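Side-chain contacts in NAD nucleotidase (Haemophilus influenzae, PDB 3ZTV), which hydrolyses NAD to adenosine and nicotinamide riboside in the bacterial periplasm, acting as both a pyrophosphatase and a zinc-dependent 5'-nucleotidase: residues A[20-25]-A[101-106]; A[68-73]-A[224-229]. One frame throughout, in Å; residues are numbered along the deposited sequence.

Interaction 1 of 2, residues A[20-25]-A[101-106]. With ZN (zinc ion), chain C; ZN (zinc ion), chain B.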
ATOM      1  N   ASP A  20      14.550  15.017 -15.954  1.00  3.52           N
ATOM      2  CA  ASP A  20      13.472  15.552 -16.787  1.00  4.73           C
ATOM      3  C   ASP A  20      13.993  16.354 -17.982  1.00  4.00           C
ATOM      4  O   ASP A  20      13.487  17.435 -18.315  1.00  4.88           O
ATOM      5  CB  ASP A  20      12.508  16.396 -15.949  1.00  4.38           C
ATOM      6  CG  ASP A  20      11.747  15.562 -14.934  1.00  4.50           C
ATOM      7  OD1 ASP A  20      10.689  14.979 -15.286  1.00  4.44           O
ATOM      8  OD2 ASP A  20      12.204  15.469 -13.776  1.00  4.60           O
ATOM      9  N   HIS A  21      15.017  15.834 -18.636  1.00  4.77           N
ATOM     10  CA  HIS A  21      15.491  16.535 -19.829  1.00  4.24           C
ATOM     11  C   HIS A  21      14.514  16.469 -21.015  1.00  4.77           C
ATOM     12  O   HIS A  21      14.542  17.353 -21.872  1.00  5.13           O
ATOM     13  CB  HIS A  21      16.961  16.205 -20.199  1.00  4.66           C
ATOM     14  CG  HIS A  21      17.160  15.007 -21.077  1.00  4.27           C
ATOM     15  ND1 HIS A  21      17.451  13.752 -20.576  1.00  6.19           N
ATOM     16  CD2 HIS A  21      17.212  14.894 -22.429  1.00  6.17           C
ATOM     17  CE1 HIS A  21      17.627  12.913 -21.581  1.00  6.50           C
ATOM     18  NE2 HIS A  21      17.498  13.583 -22.714  1.00  6.67           N
ATOM     19  N   HIS A  22      13.636  15.470 -21.026  1.00  4.38           N
ATOM     20  CA  HIS A  22      12.517  15.432 -21.985  1.00  4.61           C
ATOM     21  C   HIS A  22      12.959  15.671 -23.437  1.00  5.38           C
ATOM     22  O   HIS A  22      12.336  16.440 -24.174  1.00  5.63           O
ATOM     23  CB  HIS A  22      11.445  16.441 -21.576  1.00  6.39           C
ATOM     24  CG  HIS A  22      10.566  15.971 -20.454  1.00  5.40           C
ATOM     25  ND1 HIS A  22       9.543  15.064 -20.629  1.00  6.36           N
ATOM     26  CD2 HIS A  22      10.530  16.324 -19.145  1.00  5.24           C
ATOM     27  CE1 HIS A  22       8.937  14.850 -19.472  1.00  4.66           C
ATOM     28  NE2 HIS A  22       9.506  15.620 -18.556  1.00  4.97           N
ATOM     29  N   SER A  23      14.062  15.042 -23.815  1.00  4.90           N
ATOM     30  CA  SER A  23      14.549  15.102 -25.190  1.00  5.36           C
ATOM     31  C   SER A  23      14.985  16.492 -25.648  1.00  5.61           C
ATOM     32  O   SER A  23      15.077  16.744 -26.861  1.00  5.81           O
ATOM     33  CB  SER A  23      13.523  14.489 -26.162  1.00  5.14           C
ATOM     34  OG  SER A  23      13.276  13.130 -25.844  1.00  5.34           O
ATOM     35  N   TYR A  24      15.278  17.385 -24.695  1.00  5.23           N
ATOM     36  CA  TYR A  24      15.804  18.713 -25.029  1.00  4.63           C
ATOM     37  C   TYR A  24      17.306  18.621 -25.269  1.00  5.96           C
ATOM     38  O   TYR A  24      18.122  18.926 -24.383  1.00  7.00           O
ATOM     39  CB  TYR A  24      15.494  19.739 -23.933  1.00  6.40           C
ATOM     40  CG  TYR A  24      14.112  20.326 -24.048  1.00  5.60           C
ATOM     41  CD1 TYR A  24      12.982  19.569 -23.759  1.00  8.01           C
ATOM     42  CD2 TYR A  24      13.930  21.641 -24.467  1.00 10.07           C
ATOM     43  CE1 TYR A  24      11.709  20.105 -23.873  1.00  8.51           C
ATOM     44  CE2 TYR A  24      12.662  22.188 -24.586  1.00 11.38           C
ATOM     45  CZ  TYR A  24      11.556  21.413 -24.283  1.00  9.51           C
ATOM     46  OH  TYR A  24      10.304  21.971 -24.403  1.00 12.59           O
ATOM     47  N   LEU A  25      17.682  18.203 -26.470  1.00  6.27           N
ATOM     48  CA  LEU A  25      19.098  18.085 -26.793  1.00  6.29           C
ATOM     49  C   LEU A  25      19.744  19.440 -27.067  1.00  6.77           C
ATOM     50  O   LEU A  25      20.935  19.630 -26.815  1.00  7.75           O
ATOM     51  CB  LEU A  25      19.312  17.158 -27.993  1.00  6.95           C
ATOM     52  CG  LEU A  25      19.535  15.678 -27.666  1.00  9.75           C
ATOM     53  CD1 LEU A  25      18.424  15.105 -26.799  1.00 11.01           C
ATOM     54  CD2 LEU A  25      19.701  14.865 -28.942  1.00 11.18           C
ATOM     55  N   GLY A 101      11.284   7.322 -15.248  1.00  5.44           N
ATOM     56  CA  GLY A 101      10.221   8.263 -14.970  1.00  5.70           C
ATOM     57  C   GLY A 101       8.878   7.770 -15.476  1.00  5.17           C
ATOM     58  O   GLY A 101       8.696   6.563 -15.755  1.00  6.47           O
ATOM     59  N   ASN A 102       7.927   8.694 -15.573  1.00  5.17           N
ATOM     60  CA  ASN A 102       6.600   8.354 -16.060  1.00  5.42           C
ATOM     61  C   ASN A 102       6.546   8.339 -17.576  1.00  5.40           C
ATOM     62  O   ASN A 102       5.926   7.451 -18.176  1.00  5.99           O
ATOM     63  CB  ASN A 102       5.492   9.249 -15.472  1.00  5.98           C
ATOM     64  CG  ASN A 102       5.750  10.733 -15.665  1.00  4.47           C
ATOM     65  OD1 ASN A 102       6.836  11.211 -15.389  1.00  5.64           O
ATOM     66  ND2 ASN A 102       4.749  11.465 -16.115  1.00  7.69           N
ATOM     67  N   HIS A 103       7.208   9.289 -18.218  1.00  5.05           N
ATOM     68  CA  HIS A 103       7.147   9.372 -19.677  1.00  4.44           C
ATOM     69  C   HIS A 103       7.942   8.280 -20.378  1.00  5.40           C
ATOM     70  O   HIS A 103       7.759   8.050 -21.572  1.00  6.24           O
ATOM     71  CB  HIS A 103       7.562  10.758 -20.168  1.00  6.26           C
ATOM     72  CG  HIS A 103       6.514  11.798 -19.958  1.00  5.70           C
ATOM     73  ND1 HIS A 103       6.465  12.599 -18.843  1.00  7.91           N
ATOM     74  CD2 HIS A 103       5.470  12.174 -20.733  1.00  6.10           C
ATOM     75  CE1 HIS A 103       5.442  13.429 -18.939  1.00  4.11           C
ATOM     76  NE2 HIS A 103       4.814  13.181 -20.075  1.00 10.41           N
ATOM     77  N   GLU A 104       8.798   7.578 -19.645  1.00  5.26           N
ATOM     78  CA  GLU A 104       9.485   6.428 -20.211  1.00  6.31           C
ATOM     79  C   GLU A 104       8.499   5.376 -20.741  1.00  6.24           C
ATOM     80  O   GLU A 104       8.864   4.565 -21.592  1.00  6.60           O
ATOM     81  CB  GLU A 104      10.440   5.808 -19.183  1.00  7.12           C
ATOM     82  CG  GLU A 104      11.891   6.298 -19.297  1.00  7.47           C
ATOM     83  CD  GLU A 104      12.086   7.752 -18.911  1.00  6.53           C
ATOM     84  OE1 GLU A 104      11.631   8.146 -17.821  1.00  6.87           O
ATOM     85  OE2 GLU A 104      12.710   8.510 -19.679  1.00  7.86           O
ATOM     86  N   PHE A 105       7.253   5.405 -20.260  1.00  5.68           N
ATOM     87  CA  PHE A 105       6.231   4.452 -20.696  1.00  6.31           C
ATOM     88  C   PHE A 105       5.218   5.023 -21.709  1.00  7.56           C
ATOM     89  O   PHE A 105       4.245   4.344 -22.044  1.00  9.09           O
ATOM     90  CB  PHE A 105       5.497   3.872 -19.476  1.00  7.33           C
ATOM     91  CG  PHE A 105       6.338   2.930 -18.665  1.00  6.37           C
ATOM     92  CD1 PHE A 105       6.471   1.603 -19.041  1.00  7.67           C
ATOM     93  CD2 PHE A 105       7.011   3.369 -17.529  1.00  6.46           C
ATOM     94  CE1 PHE A 105       7.249   0.723 -18.298  1.00  7.45           C
ATOM     95  CE2 PHE A 105       7.795   2.496 -16.785  1.00  6.82           C
ATOM     96  CZ  PHE A 105       7.905   1.171 -17.168  1.00  6.76           C
ATOM     97  N   ASP A 106       5.438   6.247 -22.197  1.00  6.84           N
ATOM     98  CA  ASP A 106       4.463   6.896 -23.093  1.00  8.94           C
ATOM     99  C   ASP A 106       4.173   6.126 -24.385  1.00  9.84           C
ATOM    100  O   ASP A 106       3.066   6.223 -24.922  1.00 11.33           O
ATOM    101  CB  ASP A 106       4.914   8.308 -23.466  1.00  9.11           C
ATOM    102  CG  ASP A 106       4.601   9.337 -22.391  1.00  8.02           C
ATOM    103  OD1 ASP A 106       4.167   8.956 -21.268  1.00  9.12           O
ATOM    104  OD2 ASP A 106       4.807  10.535 -22.677  1.00  8.16           O
TER
HETATM  105 ZN    ZN C1599       9.143  15.379 -16.489  1.00  4.77          ZN
HETATM  106 ZN    ZN B1598       7.884  12.889 -14.863  1.00  5.13          ZN
HETATM  107  O   HOH W   1       7.521  14.801 -15.350  1.00  5.46           O
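His22 turns the edge of its imidazole toward the face of His103 in an offset edge-to-face pair, the ring centroids 5.0 Å apart and the planes at 77°. The touching atoms are His22 CE1 and His103 ND1, 3.4 Å apart. The pair is offset, with His22 ND1 4.3 Å above the plane of the His103 ring and displaced toward its rim, while His103 ND1 lies at the edge of the His22 ring, near its plane. Both histidines put CG beside their own backbone N; at His22 this torsion (chi1 -79°) swings the ring out of its tight turn and into the metal centre. There NE2 of His22 binds the zinc ion of chain C at 2.1 Å, while its ND1 is hydrogen-bonded to the carbonyl oxygen of Thr73. With one ring nitrogen on the metal and the other on the backbone, the imidazole has little freedom to rotate, and its contact with His103 is set accordingly. The two segments supply the Asp-x-His and Gly-Asn-His-Glu signatures of the calcineurin-like metallophosphoesterases, each carried on a loop that follows a strand. Asp20 OD1 binds the same zinc at 2.0 Å, and Asp20 OD2 accepts a hydrogen bond from the backbone N of Asp226. From 101-106, Asn102 is a ligand of the second zinc ion, that of chain B, so the two loops meet chiefly through metals. A shared water spans the pair, 2.1 Å from the chain C zinc and 2.0 Å from the chain B zinc. Behind the first shell, Glu104 folds back on its own loop, where OE1 receives Gly101 N (N-H...O 142°) on the anti side of the carboxylate, somewhat out of its plane. The same oxygen also accepts the backbone N of Asp70.

Interaction 2 of 2, residues A[68-73]-A[224-229]. With ZN (zinc ion), chain B; ZN (zinc ion), chain C.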
ATOM      1  N   ALA A  68      17.577  11.493 -12.881  1.00  4.11           N
ATOM      2  CA  ALA A  68      16.376  11.107 -12.139  1.00  4.76           C
ATOM      3  C   ALA A  68      15.093  10.881 -12.965  1.00  4.79           C
ATOM      4  O   ALA A  68      13.986  10.968 -12.411  1.00  5.52           O
ATOM      5  CB  ALA A  68      16.111  12.090 -10.999  1.00  5.01           C
ATOM      6  N   GLY A  69      15.232  10.583 -14.260  1.00  4.82           N
ATOM      7  CA  GLY A  69      14.100  10.132 -15.065  1.00  4.92           C
ATOM      8  C   GLY A  69      13.473  11.143 -16.013  1.00  4.98           C
ATOM      9  O   GLY A  69      13.823  12.333 -16.017  1.00  5.16           O
ATOM     10  N   ASP A  70      12.561  10.651 -16.855  1.00  5.76           N
ATOM     11  CA  ASP A  70      12.007  11.408 -17.989  1.00  5.63           C
ATOM     12  C   ASP A  70      13.125  11.943 -18.897  1.00  4.44           C
ATOM     13  O   ASP A  70      13.242  13.156 -19.174  1.00  4.94           O
ATOM     14  CB  ASP A  70      11.107  12.557 -17.541  1.00  7.44           C
ATOM     15  CG  ASP A  70       9.697  12.118 -17.153  1.00  4.56           C
ATOM     16  OD1 ASP A  70       9.339  10.920 -17.266  1.00  5.11           O
ATOM     17  OD2 ASP A  70       8.944  13.022 -16.731  1.00  4.62           O
ATOM     18  N   ALA A  71      13.943  11.009 -19.357  1.00  5.86           N
ATOM     19  CA  ALA A  71      14.889  11.268 -20.418  1.00  6.09           C
ATOM     20  C   ALA A  71      14.149  11.568 -21.714  1.00  5.80           C
ATOM     21  O   ALA A  71      14.589  12.416 -22.487  1.00  6.77           O
ATOM     22  CB  ALA A  71      15.799  10.068 -20.597  1.00  6.47           C
ATOM     23  N   ILE A  72      13.031  10.877 -21.950  1.00  6.39           N
ATOM     24  CA  ILE A  72      12.372  10.927 -23.261  1.00  7.19           C
ATOM     25  C   ILE A  72      11.026  11.639 -23.291  1.00  7.25           C
ATOM     26  O   ILE A  72      10.328  11.714 -22.273  1.00  6.96           O
ATOM     27  CB  ILE A  72      12.211   9.514 -23.881  1.00  7.48           C
ATOM     28  CG1 ILE A  72      11.403   8.583 -22.966  1.00  8.28           C
ATOM     29  CG2 ILE A  72      13.576   8.934 -24.228  1.00  7.75           C
ATOM     30  CD1 ILE A  72      10.941   7.320 -23.686  1.00  9.45           C
ATOM     31  N   THR A  73      10.702  12.147 -24.485  1.00  6.59           N
ATOM     32  CA  THR A  73       9.450  12.814 -24.874  1.00  7.47           C
ATOM     33  C   THR A  73       9.491  14.293 -24.554  1.00  7.65           C
ATOM     34  O   THR A  73       9.876  14.694 -23.451  1.00  7.72           O
ATOM     35  CB  THR A  73       8.136  12.170 -24.325  1.00  7.15           C
ATOM     36  OG1 THR A  73       7.897  12.583 -22.971  1.00  7.45           O
ATOM     37  CG2 THR A  73       8.165  10.655 -24.436  1.00  8.14           C
ATOM     38  N   THR A 224      15.710  13.996  -6.913  1.00  4.49           N
ATOM     39  CA  THR A 224      14.320  14.060  -7.367  1.00  4.70           C
ATOM     40  C   THR A 224      14.129  14.331  -8.861  1.00  5.10           C
ATOM     41  O   THR A 224      14.873  15.117  -9.473  1.00  5.20           O
ATOM     42  CB  THR A 224      13.585  15.160  -6.573  1.00  5.66           C
ATOM     43  OG1 THR A 224      13.590  14.816  -5.181  1.00  5.63           O
ATOM     44  CG2 THR A 224      12.160  15.360  -7.024  1.00  6.61           C
ATOM     45  N   GLY A 225      13.100  13.691  -9.412  1.00  4.38           N
ATOM     46  CA  GLY A 225      12.526  14.079 -10.687  1.00  4.76           C
ATOM     47  C   GLY A 225      11.014  14.103 -10.638  1.00  5.21           C
ATOM     48  O   GLY A 225      10.406  13.693  -9.644  1.00  5.62           O
ATOM     49  N   ASP A 226      10.435  14.597 -11.731  1.00  4.66           N
ATOM     50  CA  ASP A 226       8.992  14.646 -12.044  1.00  5.05           C
ATOM     51  C   ASP A 226       8.310  15.988 -11.881  1.00  6.50           C
ATOM     52  O   ASP A 226       7.424  16.316 -12.676  1.00  7.45           O
ATOM     53  CB  ASP A 226       8.144  13.552 -11.369  1.00  5.73           C
ATOM     54  CG  ASP A 226       6.734  13.462 -11.969  1.00  4.63           C
ATOM     55  OD1 ASP A 226       6.589  13.140 -13.165  1.00  5.62           O
ATOM     56  OD2 ASP A 226       5.738  13.721 -11.253  1.00  7.02           O
ATOM     57  N   SER A 227       8.681  16.735 -10.846  1.00  5.21           N
ATOM     58  CA  SER A 227       8.036  18.016 -10.561  1.00  6.05           C
ATOM     59  C   SER A 227       8.606  19.203 -11.350  1.00  5.90           C
ATOM     60  O   SER A 227       7.942  20.234 -11.466  1.00  7.12           O
ATOM     61  CB  SER A 227       8.054  18.305  -9.047  1.00  6.41           C
ATOM     62  OG  SER A 227       9.234  17.816  -8.396  1.00  7.30           O
ATOM     63  N   HIS A 228       9.811  19.057 -11.907  1.00  5.29           N
ATOM     64  CA  HIS A 228      10.422  20.107 -12.736  1.00  5.61           C
ATOM     65  C   HIS A 228      10.731  21.393 -11.921  1.00  6.11           C
ATOM     66  O   HIS A 228      10.868  22.487 -12.490  1.00  6.20           O
ATOM     67  CB  HIS A 228       9.505  20.491 -13.913  1.00  5.93           C
ATOM     68  CG  HIS A 228       9.366  19.467 -15.015  1.00  5.66           C
ATOM     69  ND1 HIS A 228       9.515  18.102 -14.867  1.00  6.67           N
ATOM     70  CD2 HIS A 228       9.026  19.661 -16.310  1.00  4.35           C
ATOM     71  CE1 HIS A 228       9.289  17.515 -16.034  1.00  3.25           C
ATOM     72  NE2 HIS A 228       9.001  18.440 -16.925  1.00  8.65           N
ATOM     73  N   TYR A 229      10.849  21.283 -10.602  1.00  5.16           N
ATOM     74  CA  TYR A 229      11.115  22.459  -9.765  1.00  6.36           C
ATOM     75  C   TYR A 229      12.571  22.887  -9.803  1.00  5.22           C
ATOM     76  O   TYR A 229      13.486  22.055  -9.655  1.00  5.90           O
ATOM     77  CB  TYR A 229      10.765  22.181  -8.304  1.00  6.79           C
ATOM     78  CG  TYR A 229       9.300  22.000  -7.984  1.00  6.82           C
ATOM     79  CD1 TYR A 229       8.300  22.394  -8.867  1.00  9.47           C
ATOM     80  CD2 TYR A 229       8.916  21.435  -6.773  1.00  8.30           C
ATOM     81  CE1 TYR A 229       6.954  22.225  -8.541  1.00 10.62           C
ATOM     82  CE2 TYR A 229       7.585  21.273  -6.438  1.00  8.67           C
ATOM     83  CZ  TYR A 229       6.611  21.658  -7.326  1.00  9.57           C
ATOM     84  OH  TYR A 229       5.282  21.481  -6.994  1.00 14.55           O
TER
HETATM   85 ZN    ZN B1598       7.884  12.889 -14.863  1.00  5.13          ZN
HETATM   86 ZN    ZN C1599       9.143  15.379 -16.489  1.00  4.77          ZN
HETATM   87  O   HOH W   1       7.521  14.801 -15.350  1.00  5.46           O
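Asp70 and Asp226 meet through metal, their nearest oxygens, Asp70 OD2 and Asp226 OD1, lying 4.3 Å apart on the zinc ion of chain B. Coordination is thus the main bond between the segments. Asp70 OD2 binds this zinc at 2.1 Å and the chain C zinc at 2.4 Å, so that a single oxygen bridges both ions; Asp226 OD1 adds a 2.1 Å bond to the chain B zinc. Two like charges brought this close are probably offset by the zinc ion between them. Asp226 reaches the metal with CG turned away from its backbone N (chi1 -167°).

Hydrogen bonds and a salt bridge then hold the remaining oxygens. Asp70 OD1 accepts the backbone N of His103, and Asp226 OD2 forms a salt bridge with Lys163 NZ, so each carboxylate has one oxygen on metal and the other on protein, which holds it against rotation. The carbonyl O of Asp226 accepts a hydrogen bond from the water that bridges the zincs, 3.1 Å away.

Van der Waals contact without hydrogen bonds lies at the beginning of each segment. CB of Ala68 rests 3.6 Å from the carbonyl O of Thr224 and 3.8 Å from the N of Gly225, and Gly225, with no side chain, lets the backbones come close. Over 68-70 and 224-226 the two segments run nearly parallel, 12° apart.

Ala68 follows strand 63-67 of one sheet and Thr224 ends strand 221-224 of the other, so the contact joins the two central sheets of the alpha-beta-beta-alpha sandwich of the metallophosphoesterases, with His203 on strand 198-203 touching both aspartates and helix 162-167 supplying Lys163.

From the N terminus, strand 11-18 runs into 20-25, strand 63-67 into 68-73, strand 97-99 into 101-106 and, much later, strand 221-224 into 224-229. Interaction 1 closes a loop of 75 intervening residues and interaction 2 one of 150. Because 68-73 lies inside the first loop and 224-229 beyond it, the two closures cross without nesting. Three of the four segments follow strands of the seven-stranded sheet, and interaction 2 brings in the six-stranded one. The backbone hydrogen bond from Asp20 N to Gly69 O further joins the contacts, which share both zinc ions: one dinuclear site is assembled from strand-end loops far apart in sequence.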